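Local coordinates for B-type Cna protein (Enterococcus faecium, PDB 6FWY) that is of unknown function but carries a thioester domain of a wall-anchored surface protein, a kind of domain probably used for covalent attachment to host targets, at residues Thr179-Thr184 against Val214-Ser219. Residues are numbered along the deposited sequence; the frame is centred on the assembly and turned at random.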
loop_
_atom_site.group_PDB
_atom_site.type_symbol
_atom_site.label_atom_id
_atom_site.label_comp_id
_atom_site.label_asym_id
_atom_site.label_seq_id
_atom_site.Cartn_x
_atom_site.Cartn_y
_atom_site.Cartn_z
ATOM N N THR A 179 -6.374 -21.119 3.110
ATOM C CA THR A 179 -6.418 -19.678 2.879
ATOM C C THR A 179 -4.991 -19.165 2.714
ATOM O O THR A 179 -4.060 -19.714 3.318
ATOM C CB THR A 179 -7.069 -18.890 4.027
ATOM O OG1 THR A 179 -6.297 -19.047 5.215
ATOM C CG2 THR A 179 -8.487 -19.350 4.269
ATOM N N ALA A 180 -4.831 -18.115 1.906
ATOM C CA ALA A 180 -3.539 -17.474 1.712
ATOM C C ALA A 180 -3.687 -15.986 1.409
ATOM O O ALA A 180 -4.608 -15.577 0.709
ATOM C CB ALA A 180 -2.752 -18.164 0.599
ATOM N N SER A 181 -2.770 -15.187 1.947
ATOM C CA SER A 181 -2.733 -13.748 1.699
ATOM C C SER A 181 -1.355 -13.177 2.022
ATOM O O SER A 181 -0.654 -13.670 2.904
ATOM C CB SER A 181 -3.795 -13.023 2.531
ATOM O OG SER A 181 -3.895 -11.649 2.172
ATOM N N ASN A 182 -0.991 -12.116 1.306
ATOM C CA ASN A 182 0.194 -11.331 1.643
ATOM C C ASN A 182 -0.102 -10.176 2.611
ATOM O O ASN A 182 0.778 -9.384 2.889
ATOM C CB ASN A 182 0.880 -10.816 0.384
ATOM C CG ASN A 182 0.061 -9.769 -0.348
ATOM O OD1 ASN A 182 -1.161 -9.700 -0.195
ATOM N ND2 ASN A 182 0.729 -8.964 -1.168
ATOM N N LYS A 183 -1.333 -10.084 3.121
ATOM C CA LYS A 183 -1.701 -9.091 4.138
ATOM C C LYS A 183 -2.295 -9.804 5.356
ATOM O O LYS A 183 -2.814 -10.901 5.244
ATOM C CB LYS A 183 -2.710 -8.082 3.577
ATOM C CG LYS A 183 -2.305 -7.390 2.275
ATOM C CD LYS A 183 -1.103 -6.471 2.439
ATOM C CE LYS A 183 -0.598 -5.931 1.092
ATOM N NZ LYS A 183 -1.632 -5.152 0.358
ATOM N N THR A 184 -2.214 -9.153 6.513
ATOM C CA THR A 184 -2.770 -9.693 7.756
ATOM C C THR A 184 -4.233 -9.242 7.906
ATOM O O THR A 184 -4.617 -8.133 7.471
ATOM C CB THR A 184 -1.930 -9.292 9.005
ATOM O OG1 THR A 184 -2.113 -7.902 9.314
ATOM C CG2 THR A 184 -0.417 -9.528 8.775
ATOM N N VAL A 214 -12.794 -17.039 9.053
ATOM C CA VAL A 214 -11.622 -17.920 8.959
ATOM C C VAL A 214 -10.347 -17.094 8.998
ATOM O O VAL A 214 -10.356 -15.886 8.713
ATOM C CB VAL A 214 -11.629 -18.812 7.693
ATOM C CG1 VAL A 214 -12.857 -19.699 7.659
ATOM C CG2 VAL A 214 -11.583 -17.990 6.406
ATOM N N LYS A 215 -9.251 -17.750 9.347
ATOM C CA LYS A 215 -7.953 -17.107 9.364
ATOM C C LYS A 215 -7.323 -17.168 7.982
ATOM O O LYS A 215 -7.656 -18.031 7.197
ATOM C CB LYS A 215 -7.061 -17.768 10.410
ATOM C CG LYS A 215 -7.464 -17.376 11.819
ATOM C CD LYS A 215 -7.062 -18.435 12.836
ATOM C CE LYS A 215 -7.042 -17.880 14.253
ATOM N NZ LYS A 215 -5.730 -17.218 14.568
ATOM N N LEU A 216 -6.428 -16.218 7.722
ATOM C CA LEU A 216 -5.599 -16.180 6.505
ATOM C C LEU A 216 -4.296 -16.928 6.748
ATOM O O LEU A 216 -3.765 -16.902 7.856
ATOM C CB LEU A 216 -5.271 -14.739 6.128
ATOM C CG LEU A 216 -6.450 -13.802 5.946
ATOM C CD1 LEU A 216 -5.970 -12.428 5.467
ATOM C CD2 LEU A 216 -7.452 -14.375 4.965
ATOM N N ASN A 217 -3.769 -17.549 5.697
ATOM C CA ASN A 217 -2.566 -18.391 5.787
ATOM C C ASN A 217 -2.771 -19.514 6.811
ATOM O O ASN A 217 -1.964 -19.738 7.720
ATOM C CB ASN A 217 -1.323 -17.539 6.055
ATOM C CG ASN A 217 -1.128 -16.465 4.987
ATOM O OD1 ASN A 217 -1.176 -16.765 3.808
ATOM N ND2 ASN A 217 -0.961 -15.220 5.393
ATOM N N SER A 218 -3.886 -20.209 6.636
ATOM C CA SER A 218 -4.344 -21.244 7.549
ATOM C C SER A 218 -5.194 -22.240 6.763
ATOM O O SER A 218 -5.058 -22.353 5.548
ATOM C CB SER A 218 -5.153 -20.591 8.685
ATOM O OG SER A 218 -5.452 -21.529 9.706
ATOM N N SER A 219 -6.052 -22.982 7.446
ATOM C CA SER A 219 -7.032 -23.807 6.765
ATOM C C SER A 219 -8.314 -23.898 7.556
ATOM O O SER A 219 -8.361 -23.530 8.717
ATOM C CB SER A 219 -6.466 -25.194 6.468
ATOM O OG SER A 219 -5.848 -25.754 7.592
#
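A G1 beta bulge lies between strands 172-181 and 218-225: Asn217 and Ser218 both face Thr179. Asn217 takes the left-handed helical conformation (phi 57°, psi 51°) expected at the first position of such a bulge. Thr179 N donates to Ser218 O at 3.0 Å, whereas the return bond from Ser218 N to Thr179 O is weak. Ser218 N also donates to Thr179 OG1 at 3.0 Å, and so is shared between two oxygens of one residue. With chi1 at 63°, OG1 sits between the backbone N and carbonyl carbon and reaches into the turn at 215-218. There Thr179 OG1 donates to Lys215 O (2.6 Å), so one buried hydroxyl ties two backbone groups of the turn. Thr179 CG2 meets Val214 CG2 at 4.0 Å, and Phe220 packs against both side chains.

The turn links two antiparallel sheets. Strand 213-215 pairs with strand 185-191 in one, and strand 218-225 belongs to the other. Asn217 lays its carboxamide along the backbone of Ser181. Asn217 OD1 accepts from Ser181 N at 2.9 Å, the donor standing above the carbonyl plane. Asn217 ND2 donates to Ser181 O, also at 2.9 Å, with the acceptor in the amide plane.

Leu216 CD1 lies 3.7 Å from Ser181 CB. Ser181 OG accepts from Lys183 N in an ST turn and donates a hydrogen bond to Glu158 O.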